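Local coordinates for protein 4-hydroxybutyrate CoA-transferase (Porphyromonas gingivalis, PDB 3D3U) that probably transfers coenzyme A between carboxylic acids, with 4-hydroxybutyrate and acetate as likely partners, at residues 167-171 and 172-176; 360-363 and 364-368. One frame throughout, in Å; residues are numbered along the deposited sequence.

Contact 1 (167-171 and 172-176)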
ATOM      1  N   ASN A 167       8.513  -4.007  13.004  1.00 23.27           N
ATOM      2  CA  ASN A 167       7.113  -4.327  12.980  1.00 21.97           C
ATOM      3  C   ASN A 167       6.646  -4.915  14.294  1.00 22.25           C
ATOM      4  O   ASN A 167       5.721  -5.735  14.321  1.00 25.00           O
ATOM      5  CB  ASN A 167       6.895  -5.385  11.911  1.00 21.48           C
ATOM      6  CG  ASN A 167       5.507  -5.357  11.396  1.00 21.78           C
ATOM      7  OD1 ASN A 167       4.723  -4.408  11.722  1.00 15.30           O
ATOM      8  ND2 ASN A 167       5.147  -6.388  10.626  1.00 19.59           N
ATOM      9  N   LEU A 168       7.266  -4.564  15.406  1.00 21.23           N
ATOM     10  CA  LEU A 168       6.911  -5.240  16.658  1.00 20.24           C
ATOM     11  C   LEU A 168       6.289  -4.268  17.624  1.00 19.92           C
ATOM     12  O   LEU A 168       6.528  -3.064  17.519  1.00 17.81           O
ATOM     13  CB  LEU A 168       8.131  -5.862  17.310  1.00 19.14           C
ATOM     14  CG  LEU A 168       8.563  -7.238  16.846  1.00 20.97           C
ATOM     15  CD1 LEU A 168       8.289  -7.471  15.362  1.00 16.95           C
ATOM     16  CD2 LEU A 168      10.051  -7.452  17.240  1.00 19.33           C
ATOM     17  N   ILE A 169       5.544  -4.810  18.589  1.00 20.20           N
ATOM     18  CA  ILE A 169       5.053  -4.007  19.685  1.00 21.27           C
ATOM     19  C   ILE A 169       4.958  -4.853  20.949  1.00 22.49           C
ATOM     20  O   ILE A 169       4.428  -5.982  20.976  1.00 23.19           O
ATOM     21  CB  ILE A 169       3.711  -3.371  19.259  1.00 21.73           C
ATOM     22  CG1 ILE A 169       3.345  -2.142  20.084  1.00 19.61           C
ATOM     23  CG2 ILE A 169       2.543  -4.450  19.142  1.00 23.60           C
ATOM     24  CD1 ILE A 169       2.905  -2.477  21.390  1.00 22.53           C
ATOM     25  N   HIS A 170       5.520  -4.347  22.012  1.00 24.09           N
ATOM     26  CA  HIS A 170       5.562  -5.176  23.201  1.00 25.34           C
ATOM     27  C   HIS A 170       4.211  -5.228  23.893  1.00 25.98           C
ATOM     28  O   HIS A 170       3.399  -4.270  23.809  1.00 25.67           O
ATOM     29  CB  HIS A 170       6.628  -4.712  24.175  1.00 25.01           C
ATOM     30  CG  HIS A 170       6.815  -5.652  25.317  1.00 26.77           C
ATOM     31  ND1 HIS A 170       7.624  -6.767  25.242  1.00 28.68           N
ATOM     32  CD2 HIS A 170       6.287  -5.655  26.564  1.00 27.59           C
ATOM     33  CE1 HIS A 170       7.591  -7.409  26.396  1.00 26.52           C
ATOM     34  NE2 HIS A 170       6.789  -6.750  27.214  1.00 28.10           N
ATOM     35  N   ILE A 171       4.001  -6.358  24.591  1.00 25.94           N
ATOM     36  CA  ILE A 171       2.756  -6.622  25.329  1.00 25.57           C
ATOM     37  C   ILE A 171       2.478  -5.544  26.357  1.00 24.91           C
ATOM     38  O   ILE A 171       1.347  -5.181  26.564  1.00 24.88           O
ATOM     39  CB  ILE A 171       2.667  -8.135  25.860  1.00 25.97           C
ATOM     40  CG1 ILE A 171       1.246  -8.581  25.820  1.00 26.98           C
ATOM     41  CG2 ILE A 171       3.140  -8.417  27.285  1.00 27.16           C
ATOM     42  CD1 ILE A 171       0.833  -8.723  24.427  1.00 32.18           C
ATOM     43  N   SER A 172       3.527  -4.994  26.956  1.00 24.61           N
ATOM     44  CA  SER A 172       3.321  -3.987  27.940  1.00 25.07           C
ATOM     45  C   SER A 172       2.784  -2.656  27.390  1.00 24.49           C
ATOM     46  O   SER A 172       2.269  -1.897  28.155  1.00 25.60           O
ATOM     47  CB  SER A 172       4.467  -3.919  29.010  1.00 26.28           C
ATOM     48  OG  SER A 172       5.790  -3.606  28.523  1.00 30.35           O
ATOM     49  N   LYS A 173       2.781  -2.415  26.076  1.00 23.99           N
ATOM     50  CA  LYS A 173       2.264  -1.115  25.505  1.00 23.35           C
ATOM     51  C   LYS A 173       0.772  -1.196  25.128  1.00 22.52           C
ATOM     52  O   LYS A 173       0.124  -0.223  24.635  1.00 23.10           O
ATOM     53  CB  LYS A 173       3.158  -0.601  24.316  1.00 22.36           C
ATOM     54  CG  LYS A 173       4.709  -0.633  24.615  1.00 22.97           C
ATOM     55  CD  LYS A 173       5.137   0.180  25.972  1.00 20.95           C
ATOM     56  CE  LYS A 173       6.544  -0.180  26.483  1.00 25.64           C
ATOM     57  NZ  LYS A 173       7.793  -0.489  25.476  1.00 24.64           N
ATOM     58  N   LEU A 174       0.234  -2.376  25.371  1.00 21.22           N
ATOM     59  CA  LEU A 174      -1.156  -2.666  25.106  1.00 20.49           C
ATOM     60  C   LEU A 174      -2.001  -2.483  26.354  1.00 21.14           C
ATOM     61  O   LEU A 174      -1.692  -3.009  27.382  1.00 21.36           O
ATOM     62  CB  LEU A 174      -1.270  -4.111  24.605  1.00 20.44           C
ATOM     63  CG  LEU A 174      -0.972  -4.419  23.118  1.00 16.86           C
ATOM     64  CD1 LEU A 174       0.105  -3.610  22.599  1.00 12.70           C
ATOM     65  CD2 LEU A 174      -0.676  -5.908  22.883  1.00 17.70           C
ATOM     66  N   THR A 175      -3.042  -1.681  26.260  1.00 22.22           N
ATOM     67  CA  THR A 175      -3.917  -1.382  27.399  1.00 23.00           C
ATOM     68  C   THR A 175      -4.985  -2.426  27.598  1.00 23.14           C
ATOM     69  O   THR A 175      -5.294  -2.755  28.727  1.00 23.72           O
ATOM     70  CB  THR A 175      -4.676  -0.098  27.112  1.00 22.65           C
ATOM     71  OG1 THR A 175      -3.750   0.871  26.667  1.00 25.26           O
ATOM     72  CG2 THR A 175      -5.216   0.509  28.337  1.00 21.90           C
ATOM     73  N   HIS A 176      -5.628  -2.838  26.502  1.00 23.01           N
ATOM     74  CA  HIS A 176      -6.668  -3.833  26.532  1.00 23.07           C
ATOM     75  C   HIS A 176      -6.334  -4.828  25.420  1.00 22.90           C
ATOM     76  O   HIS A 176      -5.929  -4.419  24.296  1.00 24.29           O
ATOM     77  CB  HIS A 176      -8.057  -3.217  26.319  1.00 23.81           C
ATOM     78  CG  HIS A 176      -8.343  -2.008  27.173  1.00 27.13           C
ATOM     79  ND1 HIS A 176      -8.117  -0.710  26.738  1.00 29.55           N
ATOM     80  CD2 HIS A 176      -8.873  -1.901  28.417  1.00 30.13           C
ATOM     81  CE1 HIS A 176      -8.459   0.138  27.690  1.00 30.17           C
ATOM     82  NE2 HIS A 176      -8.930  -0.554  28.719  1.00 30.24           N
TER
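Leu174 reaches back to Ile169, His170 and Ile171 across a short 3-10 turn that ends strand 168-170 and leads the chain toward strand 176-180, one of the two outermost strands, within this chain, of the parallel sheet of the N-terminal family region. Two successive i to i+3 backbone bonds make the turn: Lys173 N donates a hydrogen bond to His170 O at 3.0 Å, and Leu174 N to Ile171 O at 3.2 Å. Followed outward, Leu174 CB lies 3.4 Å from Ile171 O, beside the second of these bonds. CG takes the place anti to the carbonyl carbon (chi1 -81°), and the two methyls part from there to different isoleucines. CD2 meets Ile171 CD1 at 3.5 Å, the two side chains crossing at about a right angle. CD1 turns to Ile169 CD1 and also comes 3.6 Å from His170 O. Beyond the turn the apolar group continues: Leu174 packs on Ala154 of strand 151-157, and Ile171 on Cys133 and on Tyr7 of helix 4-10. The His170 ring makes an edge-to-face contact with Tyr132. On strand 168-170, Ile169 CG1 lies anti to its own nitrogen (chi1 -159°), which carries CD1 forward until it also rests 3.5 Å from Lys173 CB.

Contact 2 (360-363 and 364-368)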
ATOM      1  N   THR A 360      -7.502   2.818 -23.025  1.00 18.74           N
ATOM      2  CA  THR A 360      -8.936   3.299 -22.918  1.00 19.28           C
ATOM      3  C   THR A 360      -9.764   2.963 -21.686  1.00 20.33           C
ATOM      4  O   THR A 360      -9.281   2.351 -20.775  1.00 18.64           O
ATOM      5  CB  THR A 360      -9.747   2.865 -24.080  1.00 18.75           C
ATOM      6  OG1 THR A 360      -9.589   1.465 -24.283  1.00 15.72           O
ATOM      7  CG2 THR A 360      -9.203   3.481 -25.333  1.00 22.33           C
ATOM      8  N   ALA A 361     -11.022   3.394 -21.689  1.00 23.30           N
ATOM      9  CA  ALA A 361     -11.970   3.066 -20.618  1.00 26.55           C
ATOM     10  C   ALA A 361     -13.389   2.903 -21.170  1.00 28.31           C
ATOM     11  O   ALA A 361     -13.662   3.310 -22.295  1.00 28.43           O
ATOM     12  CB  ALA A 361     -11.946   4.125 -19.567  1.00 27.08           C
ATOM     13  N   LYS A 362     -14.282   2.297 -20.372  1.00 31.05           N
ATOM     14  CA  LYS A 362     -15.681   2.048 -20.776  1.00 31.69           C
ATOM     15  C   LYS A 362     -15.724   1.314 -22.136  1.00 31.73           C
ATOM     16  O   LYS A 362     -16.351   1.810 -23.061  1.00 31.22           O
ATOM     17  CB  LYS A 362     -16.454   3.393 -20.834  1.00 31.56           C
ATOM     18  CG  LYS A 362     -18.015   3.325 -21.237  1.00 33.56           C
ATOM     19  CD  LYS A 362     -18.652   4.598 -22.030  1.00 32.67           C
ATOM     20  CE  LYS A 362     -20.125   4.910 -21.676  1.00 30.06           C
ATOM     21  NZ  LYS A 362     -20.659   5.762 -22.804  1.00 31.40           N
ATOM     22  N   LYS A 363     -15.046   0.159 -22.257  1.00 32.14           N
ATOM     23  CA  LYS A 363     -14.871  -0.533 -23.578  1.00 32.38           C
ATOM     24  C   LYS A 363     -14.369   0.326 -24.795  1.00 31.83           C
ATOM     25  O   LYS A 363     -14.865   0.173 -25.939  1.00 31.88           O
ATOM     26  CB  LYS A 363     -16.114  -1.349 -24.022  1.00 32.68           C
ATOM     27  CG  LYS A 363     -15.874  -2.247 -25.329  1.00 32.62           C
ATOM     28  CD  LYS A 363     -17.066  -2.196 -26.339  1.00 32.47           C
ATOM     29  CE  LYS A 363     -17.105  -3.433 -27.260  1.00 30.66           C
ATOM     30  NZ  LYS A 363     -18.556  -3.693 -27.604  1.00 25.02           N
ATOM     31  N   GLY A 364     -13.369   1.184 -24.570  1.00 30.74           N
ATOM     32  CA  GLY A 364     -12.704   1.859 -25.684  1.00 28.40           C
ATOM     33  C   GLY A 364     -13.478   3.077 -26.107  1.00 27.66           C
ATOM     34  O   GLY A 364     -13.210   3.637 -27.164  1.00 27.80           O
ATOM     35  N   THR A 365     -14.455   3.500 -25.302  1.00 26.68           N
ATOM     36  CA  THR A 365     -15.173   4.724 -25.628  1.00 25.47           C
ATOM     37  C   THR A 365     -14.300   5.901 -25.233  1.00 25.02           C
ATOM     38  O   THR A 365     -14.376   6.980 -25.816  1.00 24.58           O
ATOM     39  CB  THR A 365     -16.498   4.875 -24.858  1.00 26.04           C
ATOM     40  OG1 THR A 365     -16.691   3.800 -23.926  1.00 23.25           O
ATOM     41  CG2 THR A 365     -17.728   4.973 -25.825  1.00 23.95           C
ATOM     42  N   GLU A 366     -13.481   5.695 -24.220  1.00 24.12           N
ATOM     43  CA  GLU A 366     -12.757   6.801 -23.628  1.00 24.63           C
ATOM     44  C   GLU A 366     -11.256   6.588 -23.551  1.00 22.94           C
ATOM     45  O   GLU A 366     -10.794   5.577 -22.982  1.00 21.69           O
ATOM     46  CB  GLU A 366     -13.338   7.056 -22.247  1.00 25.81           C
ATOM     47  CG  GLU A 366     -14.834   6.760 -22.294  1.00 31.01           C
ATOM     48  CD  GLU A 366     -15.707   7.990 -22.614  1.00 37.46           C
ATOM     49  OE1 GLU A 366     -15.871   8.828 -21.662  1.00 40.28           O
ATOM     50  OE2 GLU A 366     -16.267   8.104 -23.766  1.00 36.69           O
ATOM     51  N   SER A 367     -10.543   7.568 -24.130  1.00 21.52           N
ATOM     52  CA  SER A 367      -9.075   7.718 -24.113  1.00 20.76           C
ATOM     53  C   SER A 367      -8.528   8.139 -22.749  1.00 20.74           C
ATOM     54  O   SER A 367      -8.869   9.221 -22.278  1.00 21.55           O
ATOM     55  CB  SER A 367      -8.698   8.818 -25.096  1.00 20.40           C
ATOM     56  OG  SER A 367      -7.306   8.885 -25.346  1.00 18.08           O
ATOM     57  N   ARG A 368      -7.675   7.318 -22.144  1.00 19.74           N
ATOM     58  CA  ARG A 368      -6.927   7.714 -20.941  1.00 20.25           C
ATOM     59  C   ARG A 368      -5.788   8.684 -21.212  1.00 19.43           C
ATOM     60  O   ARG A 368      -5.069   9.058 -20.276  1.00 18.64           O
ATOM     61  CB  ARG A 368      -6.336   6.493 -20.173  1.00 20.77           C
ATOM     62  CG  ARG A 368      -7.372   5.636 -19.464  1.00 20.06           C
ATOM     63  CD  ARG A 368      -6.870   4.372 -18.765  1.00 21.25           C
ATOM     64  NE  ARG A 368      -8.053   3.549 -18.565  1.00 27.33           N
ATOM     65  CZ  ARG A 368      -8.917   3.670 -17.551  1.00 30.14           C
ATOM     66  NH1 ARG A 368      -9.997   2.904 -17.517  1.00 33.09           N
ATOM     67  NH2 ARG A 368      -8.708   4.542 -16.555  1.00 31.67           N
TER
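Ala361 O draws three backbone N-H groups, from the turn and the returning strand. Glu366 N makes the sound bond, at 3.1 Å; Gly364 N and Thr365 N add weak, bent bonds. In return Ala361 N donates to Glu366 O. Thr360 and Ser367 form the next, non-hydrogen-bonded pair, with CA atoms 4.6 Å apart. Residues 360-368 form a tight antiparallel beta hairpin, strands 360-361 and 366-367, with a classic bulge where Thr365 and Glu366 both face Ala361. Lys362, Lys363 and Gly364 turn the chain with positive phi, at 83° for Gly364, a value that favours glycine. Thr360 lies over this loop: OG1 is 3.4 Å from Gly364 CA, and CB and CG2 also border that carbon. Thr360 and Ser367 put their side chains on one face, where both touch Phe418 of helix 418-427. Ala361 and Glu366 point to the other. Arg368, extended from CG to NE, swings its guanidinium back to the first arm: NE donates to Thr360 O at 2.8 Å, from above that carbonyl's plane, while NH1 adds a weak bond to the same oxygen. NH2 has its own acceptor, Leu314 O, and two backbone oxygens thus fix the group's rotation. Ala361 CB lies over one guanidinium face, 3.7 Å from Arg368 CZ.

Overall arrangement
Contact 1 and contact 2 are separate local structures that do not touch, on opposite sides of the chain's centre. Their own centres are 49 Å apart, and their nearest atoms stay about 32 Å from each other. Along the chain they come in series, contact 1 within the N-terminal acetyl-CoA hydrolase/transferase family region and contact 2 within the C-terminal one. The first is partly buried and lies between two sheets, strand 168-170 pairing with 132-134 and strand 176-180 edging the six-stranded parallel sheet. The second is a surface hairpin that follows strand 352-356 of the nine-stranded mixed sheet.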